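Local coordinates for gamma-glutamyltranspeptidase (Ggt) (Helicobacter pylori 26695, PDB 5BPK), which probably hydrolyses glutathione and related gamma-glutamyl compounds or transfers their gamma-glutamyl group, as an N-terminal nucleophile (Ntn) hydrolase, at residues 82-90 with 98-106; 136-146 with 255-263. All blocks are in the same frame, centred on the assembly; numbering follows the deposited sequence.

Contact 1 is a hairpin, 82-90 with 98-106, and contact 2 sets helix 139-150 against the approach to strand 262-271, the next neighbour of strand 97-102 in the same sheet. Their centres lie about 8 Å apart, and they join directly: Tyr259 OH is 2.7 Å from Arg103 O, and Val136 N is 2.7 Å from Lys105 O, both probable hydrogen bonds. The inhibitor 4UD belongs to contact 1, where Arg103 reaches its carboxylate. Contact 2 stands a step behind, with the side chain of Tyr259 about 12 Å from the ligand, yet its bond to the Arg103 carbonyl links it to the backbone of that ligand-binding residue.

Contact 1 of 2, residues 82-90 with 98-106; sequences IGGGGFAVI and VALDFREKA. With 4UD ((2S)-amino[(5S)-4,5-dihydro-1,2-oxazol-5-yl]acetic acid), chain O.
Gly84 and Gly85 lie against the carboxylate of Glu104, whose chain bends at chi2 (97°) to bring OE2 to 3.4 Å from Gly84 CA. Having no side chain, Gly85 also lets Phe102 O approach its CA to 3.2 Å. Gly86 is again bare, which suits the Phe102 ring above it: CA sits 3.9 Å from the ring centroid in a CH-pi contact, and Gly86 O lies over the same face toward the rim. The ring gets there because Phe102 CG stands between its own N and carbonyl carbon (chi1 59°), folding it back over the partner strand. The hydrogen bond from Gly86 N to Phe102 O enters from above the carbonyl plane, off the lone pairs, as the regular pairing ends. Phe87 lies beside Asp101 in a non-hydrogen-bonded pair, its ring edge toward Asp101 CA and Leu100 O, while CE1 rests 3.9 Å from Arg103 CB. Asp101 OD1 takes the Arg103 N-H at 2.9 Å, an Asx turn that shapes the chain leading to Arg103; OD2 forms a salt bridge with Arg264. Arg103 NH1 donates to the ligand carboxylate oxygen O9 at 2.9 Å, bent at 130°, and acidic residues of the partner chain, Asp43 at NH2 and Glu40 at NH1, hold the guanidinium by salt bridges. Ala88 pairs with Leu100 through two bonds, the one from Leu100 N to Ala88 O being 2.7 Å and almost straight; the small Ala88 methyl meets Leu100 CB. Val89 and Ala99 share the face of Phe87, and Ile90 closes the register with Val98. Strand 85-91 also pairs with a strand of the partner chain. This antiparallel hairpin, in a sheet shared by both chains, belongs to the Ntn-hydrolase core of gamma-glutamyltranspeptidases; its arginine binds the ligand carboxylate, as it probably does a gamma-glutamyl substrate's.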
loop_
_atom_site.group_PDB
_atom_site.type_symbol
_atom_site.label_atom_id
_atom_site.label_comp_id
_atom_site.label_asym_id
_atom_site.label_seq_id
_atom_site.Cartn_x
_atom_site.Cartn_y
_atom_site.Cartn_z
ATOM N N ILE A 82 13.109 -2.025 4.784
ATOM C CA ILE A 82 13.854 -0.768 4.672
ATOM C C ILE A 82 14.343 -0.496 3.238
ATOM O O ILE A 82 14.845 0.584 2.953
ATOM C CB ILE A 82 15.042 -0.691 5.667
ATOM C CG1 ILE A 82 16.070 -1.806 5.434
ATOM C CG2 ILE A 82 14.529 -0.752 7.097
ATOM C CD1 ILE A 82 17.336 -1.634 6.251
ATOM N N GLY A 83 14.203 -1.474 2.334
ATOM C CA GLY A 83 14.645 -1.310 0.937
ATOM C C GLY A 83 13.614 -0.822 -0.061
ATOM O O GLY A 83 13.873 -0.837 -1.270
ATOM N N GLY A 84 12.457 -0.381 0.434
ATOM C CA GLY A 84 11.353 0.081 -0.415
ATOM C C GLY A 84 10.892 1.484 -0.046
ATOM O O GLY A 84 11.698 2.363 0.220
ATOM N N GLY A 85 9.581 1.689 -0.013
ATOM C CA GLY A 85 9.017 3.011 0.235
ATOM C C GLY A 85 7.518 2.922 0.413
ATOM O O GLY A 85 6.926 1.823 0.410
ATOM N N GLY A 86 6.887 4.074 0.576
ATOM C CA GLY A 86 5.462 4.089 0.835
ATOM C C GLY A 86 4.939 5.461 1.187
ATOM O O GLY A 86 5.571 6.462 0.882
ATOM N N PHE A 87 3.773 5.477 1.827
ATOM C CA PHE A 87 3.048 6.692 2.160
ATOM C C PHE A 87 2.479 6.611 3.566
ATOM O O PHE A 87 2.052 5.534 4.018
ATOM C CB PHE A 87 1.879 6.894 1.193
ATOM C CG PHE A 87 2.279 6.912 -0.254
ATOM C CD1 PHE A 87 2.940 8.007 -0.790
ATOM C CD2 PHE A 87 1.981 5.843 -1.076
ATOM C CE1 PHE A 87 3.315 8.020 -2.139
ATOM C CE2 PHE A 87 2.337 5.849 -2.433
ATOM C CZ PHE A 87 3.010 6.947 -2.959
ATOM N N ALA A 88 2.396 7.755 4.230
ATOM C CA ALA A 88 1.699 7.847 5.516
ATOM C C ALA A 88 0.728 9.002 5.442
ATOM O O ALA A 88 1.123 10.124 5.131
ATOM C CB ALA A 88 2.668 8.080 6.657
ATOM N N VAL A 89 -0.541 8.719 5.700
ATOM C CA VAL A 89 -1.561 9.739 5.830
ATOM C C VAL A 89 -1.802 9.918 7.338
ATOM O O VAL A 89 -2.019 8.943 8.083
ATOM C CB VAL A 89 -2.822 9.359 5.027
ATOM C CG1 VAL A 89 -4.010 10.222 5.405
ATOM C CG2 VAL A 89 -2.536 9.485 3.541
ATOM N N ILE A 90 -1.728 11.168 7.790
ATOM C CA ILE A 90 -1.696 11.452 9.220
ATOM C C ILE A 90 -2.726 12.517 9.552
ATOM O O ILE A 90 -2.778 13.542 8.885
ATOM C CB ILE A 90 -0.311 11.947 9.658
ATOM C CG1 ILE A 90 0.760 10.880 9.364
ATOM C CG2 ILE A 90 -0.342 12.317 11.150
ATOM C CD1 ILE A 90 2.202 11.368 9.488
ATOM N N VAL A 98 -2.173 15.656 6.954
ATOM C CA VAL A 98 -0.990 15.740 6.110
ATOM C C VAL A 98 -0.704 14.386 5.502
ATOM O O VAL A 98 -1.163 13.363 6.015
ATOM C CB VAL A 98 0.238 16.237 6.911
ATOM C CG1 VAL A 98 -0.069 17.592 7.572
ATOM C CG2 VAL A 98 0.651 15.214 7.943
ATOM N N ALA A 99 0.006 14.390 4.380
ATOM C CA ALA A 99 0.387 13.159 3.689
ATOM C C ALA A 99 1.892 13.170 3.528
ATOM O O ALA A 99 2.461 14.168 3.079
ATOM C CB ALA A 99 -0.285 13.072 2.342
ATOM N N LEU A 100 2.541 12.091 3.935
ATOM C CA LEU A 100 3.971 11.942 3.763
ATOM C C LEU A 100 4.257 10.996 2.594
ATOM O O LEU A 100 3.833 9.849 2.597
ATOM C CB LEU A 100 4.608 11.405 5.039
ATOM C CG LEU A 100 6.119 11.182 5.002
ATOM C CD1 LEU A 100 6.880 12.450 4.703
ATOM C CD2 LEU A 100 6.572 10.537 6.312
ATOM N N ASP A 101 4.977 11.515 1.611
ATOM C CA ASP A 101 5.435 10.780 0.438
ATOM C C ASP A 101 6.867 10.325 0.729
ATOM O O ASP A 101 7.799 11.139 0.703
ATOM C CB ASP A 101 5.356 11.734 -0.784
ATOM C CG ASP A 101 6.048 11.213 -2.039
ATOM O OD1 ASP A 101 6.672 10.132 -2.038
ATOM O OD2 ASP A 101 5.978 11.957 -3.048
ATOM N N PHE A 102 7.031 9.029 1.014
ATOM C CA PHE A 102 8.349 8.399 1.028
ATOM C C PHE A 102 8.447 7.293 -0.040
ATOM O O PHE A 102 9.050 6.243 0.154
ATOM C CB PHE A 102 8.776 7.961 2.441
ATOM C CG PHE A 102 7.861 6.966 3.128
ATOM C CD1 PHE A 102 6.758 7.390 3.855
ATOM C CD2 PHE A 102 8.192 5.621 3.165
ATOM C CE1 PHE A 102 5.966 6.475 4.540
ATOM C CE2 PHE A 102 7.387 4.694 3.840
ATOM C CZ PHE A 102 6.271 5.132 4.535
ATOM N N ARG A 103 7.849 7.587 -1.187
ATOM C CA ARG A 103 7.897 6.715 -2.357
ATOM C C ARG A 103 9.298 6.694 -2.960
ATOM O O ARG A 103 9.999 7.708 -2.973
ATOM C CB ARG A 103 6.891 7.220 -3.388
ATOM C CG ARG A 103 6.766 6.416 -4.672
ATOM C CD ARG A 103 6.176 5.033 -4.456
ATOM N NE ARG A 103 5.627 4.497 -5.704
ATOM C CZ ARG A 103 5.081 3.291 -5.841
ATOM N NH1 ARG A 103 5.036 2.447 -4.831
ATOM N NH2 ARG A 103 4.587 2.914 -7.010
ATOM N N GLU A 104 9.702 5.548 -3.507
ATOM C CA GLU A 104 10.997 5.464 -4.178
ATOM C C GLU A 104 11.059 6.392 -5.383
ATOM O O GLU A 104 10.035 6.700 -6.008
ATOM C CB GLU A 104 11.327 4.048 -4.628
ATOM C CG GLU A 104 11.325 3.003 -3.521
ATOM C CD GLU A 104 10.010 2.249 -3.441
ATOM O OE1 GLU A 104 8.941 2.911 -3.382
ATOM O OE2 GLU A 104 10.064 0.998 -3.428
ATOM N N LYS A 105 12.282 6.816 -5.712
ATOM C CA LYS A 105 12.550 7.624 -6.897
ATOM C C LYS A 105 13.299 6.816 -7.940
ATOM O O LYS A 105 14.198 6.018 -7.598
ATOM C CB LYS A 105 13.416 8.818 -6.527
ATOM C CG LYS A 105 12.760 9.809 -5.596
ATOM C CD LYS A 105 13.776 10.749 -4.951
ATOM C CE LYS A 105 14.520 11.642 -5.943
ATOM N NZ LYS A 105 15.509 12.539 -5.253
ATOM N N ALA A 106 12.999 7.065 -9.209
ATOM C CA ALA A 106 13.829 6.520 -10.271
ATOM C C ALA A 106 15.235 7.080 -10.091
ATOM O O ALA A 106 15.384 8.262 -9.818
ATOM C CB ALA A 106 13.265 6.875 -11.644
HETATM C C3 4UD O . 1.386 -3.555 -2.647
HETATM C C4 4UD O . 1.949 -1.882 -3.995
HETATM C C5 4UD O . 2.389 -3.309 -3.720
HETATM C C6 4UD O . 2.191 -1.377 -5.424
HETATM C C8 4UD O . 1.772 0.076 -5.443
HETATM O O9 4UD O . 2.513 0.943 -5.051
HETATM O O10 4UD O . 0.546 0.427 -5.895
HETATM N N7 4UD O . 3.619 -1.450 -5.765
HETATM O O2 4UD O . 0.542 -1.863 -3.766
HETATM N N1 4UD O . 0.408 -2.717 -2.748
#

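Contact 2 of 2, residues 136-146 with 255-263; sequences VPGTVAGMEAM and DLASYNVKW. With EDO (1,2-ethanediol), chain M.
Tyr259 lays one face of its ring against Gly138, just before helix 139-150, which packs on the central sheet in the manner of the helical layers of the Ntn-hydrolase fold. Gly138 CA is 3.9 Å from the ring centroid, a CH-pi contact; a glycine suits this place, because the phenol oxygen lies beside the same carbon, where a side chain would begin. Pro137 O lies over the same face, offset toward the rim. With CG of Tyr259 anti to the backbone N (chi1 -178°), the ring extends toward the helix start, and its hydroxyl goes on to hydrogen-bond with Arg103 O. Ahead of Gly138, in the loop leading to the helix, Val136 fills the angle between helix 253-257 and the tyrosine: CG2 touches Asp255 CB at 3.8 Å, and CG1 meets both Leu256 CD2 and Tyr259 CD1, so each branch of the fork has its own neighbours. The carboxylate of Asp255 is engaged elsewhere, by the backbone N-H groups of Leu108 and Thr252.

In the first turn of the helix, Ala141 CB comes within 3.7 Å of Tyr259 CD2, and Val261 divides its two methyls along the helix. CG1, anti to the carbonyl carbon (chi1 -58°), presses on the Ala141 carbonyl carbon and Gly142 N, while CG2 reaches Ala145 CB at 3.7 Å. Ala141, Gly142 and Ala145, all small, thus let the branched valine sit close to the helix backbone. Trp263 turns the edge of its indole to the helix, CH2 lying 3.9 Å from Met146 CA, and Lys149 adds a cation-pi contact. A 1,2-ethanediol, probably from the crystallisation liquor, bridges the two segments: Trp263 NE1 donates to its O1 at 3.1 Å, and its O2 donates to Ala145 O at 2.9 Å.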
loop_
_atom_site.group_PDB
_atom_site.type_symbol
_atom_site.label_atom_id
_atom_site.label_comp_id
_atom_site.label_asym_id
_atom_site.label_seq_id
_atom_site.Cartn_x
_atom_site.Cartn_y
_atom_site.Cartn_z
ATOM N N VAL A 136 15.152 4.261 -5.723
ATOM C CA VAL A 136 15.905 4.681 -4.538
ATOM C C VAL A 136 15.017 4.548 -3.290
ATOM O O VAL A 136 13.968 5.170 -3.240
ATOM C CB VAL A 136 16.397 6.141 -4.671
ATOM C CG1 VAL A 136 17.288 6.485 -3.498
ATOM C CG2 VAL A 136 17.147 6.343 -5.993
ATOM N N PRO A 137 15.422 3.727 -2.290
ATOM C CA PRO A 137 14.533 3.487 -1.139
ATOM C C PRO A 137 14.197 4.740 -0.325
ATOM O O PRO A 137 15.091 5.558 -0.036
ATOM C CB PRO A 137 15.337 2.531 -0.270
ATOM C CG PRO A 137 16.234 1.799 -1.246
ATOM C CD PRO A 137 16.611 2.856 -2.253
ATOM N N GLY A 138 12.929 4.851 0.060
ATOM C CA GLY A 138 12.426 5.961 0.857
ATOM C C GLY A 138 12.025 5.647 2.281
ATOM O O GLY A 138 11.843 6.568 3.069
ATOM N N THR A 139 11.857 4.360 2.623
ATOM C CA THR A 139 11.312 3.992 3.939
ATOM C C THR A 139 12.056 4.582 5.129
ATOM O O THR A 139 11.428 5.119 6.025
ATOM C CB THR A 139 11.213 2.481 4.086
ATOM O OG1 THR A 139 10.252 2.016 3.130
ATOM C CG2 THR A 139 10.808 2.046 5.510
ATOM N N VAL A 140 13.383 4.477 5.146
ATOM C CA VAL A 140 14.126 4.953 6.309
ATOM C C VAL A 140 13.964 6.474 6.472
ATOM O O VAL A 140 13.757 6.988 7.594
ATOM C CB VAL A 140 15.607 4.557 6.239
ATOM C CG1 VAL A 140 16.386 5.214 7.361
ATOM C CG2 VAL A 140 15.742 3.013 6.306
ATOM N N ALA A 141 14.015 7.182 5.350
ATOM C CA ALA A 141 13.792 8.626 5.338
ATOM C C ALA A 141 12.375 8.981 5.809
ATOM O O ALA A 141 12.180 9.978 6.516
ATOM C CB ALA A 141 14.067 9.188 3.955
ATOM N N GLY A 142 11.397 8.165 5.416
ATOM C CA GLY A 142 10.014 8.382 5.808
ATOM C C GLY A 142 9.809 8.190 7.297
ATOM O O GLY A 142 9.139 9.004 7.947
ATOM N N MET A 143 10.371 7.109 7.843
ATOM C CA MET A 143 10.259 6.860 9.281
ATOM C C MET A 143 10.854 8.009 10.076
ATOM O O MET A 143 10.231 8.497 11.023
ATOM C CB MET A 143 10.945 5.550 9.687
ATOM C CG MET A 143 10.317 4.279 9.117
ATOM S SD MET A 143 8.575 4.011 9.505
ATOM C CE MET A 143 7.826 4.341 7.924
ATOM N N GLU A 144 12.043 8.461 9.680
ATOM C CA GLU A 144 12.699 9.541 10.412
ATOM C C GLU A 144 11.932 10.864 10.291
ATOM O O GLU A 144 11.778 11.602 11.273
ATOM C CB GLU A 144 14.143 9.730 9.949
ATOM C CG GLU A 144 14.894 10.731 10.814
ATOM C CD GLU A 144 16.317 10.944 10.366
ATOM O OE1 GLU A 144 17.208 10.339 10.984
ATOM O OE2 GLU A 144 16.533 11.705 9.394
ATOM N N ALA A 145 11.465 11.167 9.086
ATOM C CA ALA A 145 10.720 12.401 8.830
ATOM C C ALA A 145 9.489 12.529 9.726
ATOM O O ALA A 145 9.270 13.578 10.347
ATOM C CB ALA A 145 10.323 12.485 7.362
ATOM N N MET A 146 8.681 11.476 9.817
ATOM C CA MET A 146 7.489 11.587 10.666
ATOM C C MET A 146 7.855 11.634 12.154
ATOM O O MET A 146 7.251 12.390 12.908
ATOM C CB MET A 146 6.414 10.537 10.351
ATOM C CG MET A 146 6.706 9.113 10.676
ATOM S SD MET A 146 5.223 8.165 10.220
ATOM C CE MET A 146 5.874 7.073 8.974
ATOM N N ASP A 255 22.520 9.169 -5.563
ATOM C CA ASP A 255 21.079 8.919 -5.458
ATOM C C ASP A 255 20.643 8.917 -3.998
ATOM O O ASP A 255 19.651 9.540 -3.626
ATOM C CB ASP A 255 20.702 7.575 -6.079
ATOM C CG ASP A 255 20.677 7.600 -7.589
ATOM O OD1 ASP A 255 19.955 8.430 -8.162
ATOM O OD2 ASP A 255 21.350 6.756 -8.208
ATOM N N LEU A 256 21.400 8.212 -3.169
ATOM C CA LEU A 256 21.024 8.019 -1.774
ATOM C C LEU A 256 21.106 9.343 -1.016
ATOM O O LEU A 256 20.189 9.684 -0.269
ATOM C CB LEU A 256 21.890 6.939 -1.117
ATOM C CG LEU A 256 21.692 5.521 -1.674
ATOM C CD1 LEU A 256 22.879 4.629 -1.325
ATOM C CD2 LEU A 256 20.382 4.872 -1.241
ATOM N N ALA A 257 22.184 10.104 -1.241
ATOM C CA ALA A 257 22.370 11.395 -0.570
ATOM C C ALA A 257 21.339 12.448 -0.994
ATOM O O ALA A 257 21.097 13.412 -0.257
ATOM C CB ALA A 257 23.797 11.917 -0.800
ATOM N N SER A 258 20.741 12.258 -2.174
ATOM C CA SER A 258 19.717 13.170 -2.695
ATOM C C SER A 258 18.263 12.700 -2.485
ATOM O O SER A 258 17.320 13.395 -2.910
ATOM C CB SER A 258 19.964 13.473 -4.179
ATOM O OG SER A 258 19.868 12.328 -5.008
ATOM N N TYR A 259 18.063 11.570 -1.810
ATOM C CA TYR A 259 16.698 11.088 -1.570
ATOM C C TYR A 259 15.998 12.042 -0.611
ATOM O O TYR A 259 16.534 12.364 0.455
ATOM C CB TYR A 259 16.603 9.649 -1.008
ATOM C CG TYR A 259 15.138 9.319 -0.888
ATOM C CD1 TYR A 259 14.437 8.863 -1.993
ATOM C CD2 TYR A 259 14.419 9.639 0.264
ATOM C CE1 TYR A 259 13.083 8.658 -1.943
ATOM C CE2 TYR A 259 13.045 9.450 0.328
ATOM C CZ TYR A 259 12.386 8.966 -0.788
ATOM O OH TYR A 259 11.031 8.793 -0.754
ATOM N N ASN A 260 14.793 12.464 -0.994
ATOM C CA ASN A 260 13.999 13.418 -0.239
ATOM C C ASN A 260 12.571 12.909 -0.043
ATOM O O ASN A 260 11.938 12.501 -1.013
ATOM C CB ASN A 260 13.979 14.786 -0.970
ATOM C CG ASN A 260 13.554 14.700 -2.477
ATOM O OD1 ASN A 260 13.967 13.800 -3.236
ATOM N ND2 ASN A 260 12.765 15.688 -2.915
ATOM N N VAL A 261 12.078 12.886 1.196
ATOM C CA VAL A 261 10.623 12.743 1.413
ATOM C C VAL A 261 9.956 14.049 1.023
ATOM O O VAL A 261 10.618 15.081 0.909
ATOM C CB VAL A 261 10.222 12.397 2.888
ATOM C CG1 VAL A 261 10.898 11.102 3.348
ATOM C CG2 VAL A 261 10.510 13.560 3.842
ATOM N N LYS A 262 8.648 13.998 0.796
ATOM C CA LYS A 262 7.858 15.195 0.583
ATOM C C LYS A 262 6.611 15.167 1.441
ATOM O O LYS A 262 5.850 14.202 1.425
ATOM C CB LYS A 262 7.490 15.344 -0.880
ATOM C CG LYS A 262 8.727 15.661 -1.729
ATOM C CD LYS A 262 8.389 16.119 -3.125
ATOM C CE LYS A 262 7.572 17.397 -3.142
ATOM N NZ LYS A 262 7.641 18.066 -4.477
ATOM N N TRP A 263 6.423 16.225 2.224
ATOM C CA TRP A 263 5.154 16.444 2.903
ATOM C C TRP A 263 4.196 17.092 1.925
ATOM O O TRP A 263 4.444 18.200 1.436
ATOM C CB TRP A 263 5.329 17.336 4.122
ATOM C CG TRP A 263 6.150 16.719 5.185
ATOM C CD1 TRP A 263 7.468 16.951 5.446
ATOM C CD2 TRP A 263 5.712 15.757 6.147
ATOM N NE1 TRP A 263 7.882 16.187 6.508
ATOM C CE2 TRP A 263 6.823 15.449 6.968
ATOM C CE3 TRP A 263 4.489 15.134 6.408
ATOM C CZ2 TRP A 263 6.740 14.542 8.032
ATOM C CZ3 TRP A 263 4.408 14.246 7.461
ATOM C CH2 TRP A 263 5.529 13.951 8.256
HETATM C C1 EDO M . 11.519 15.898 7.581
HETATM O O1 EDO M . 10.966 16.364 6.349
HETATM C C2 EDO M . 10.457 15.962 8.674
HETATM O O2 EDO M . 11.055 15.827 9.971
#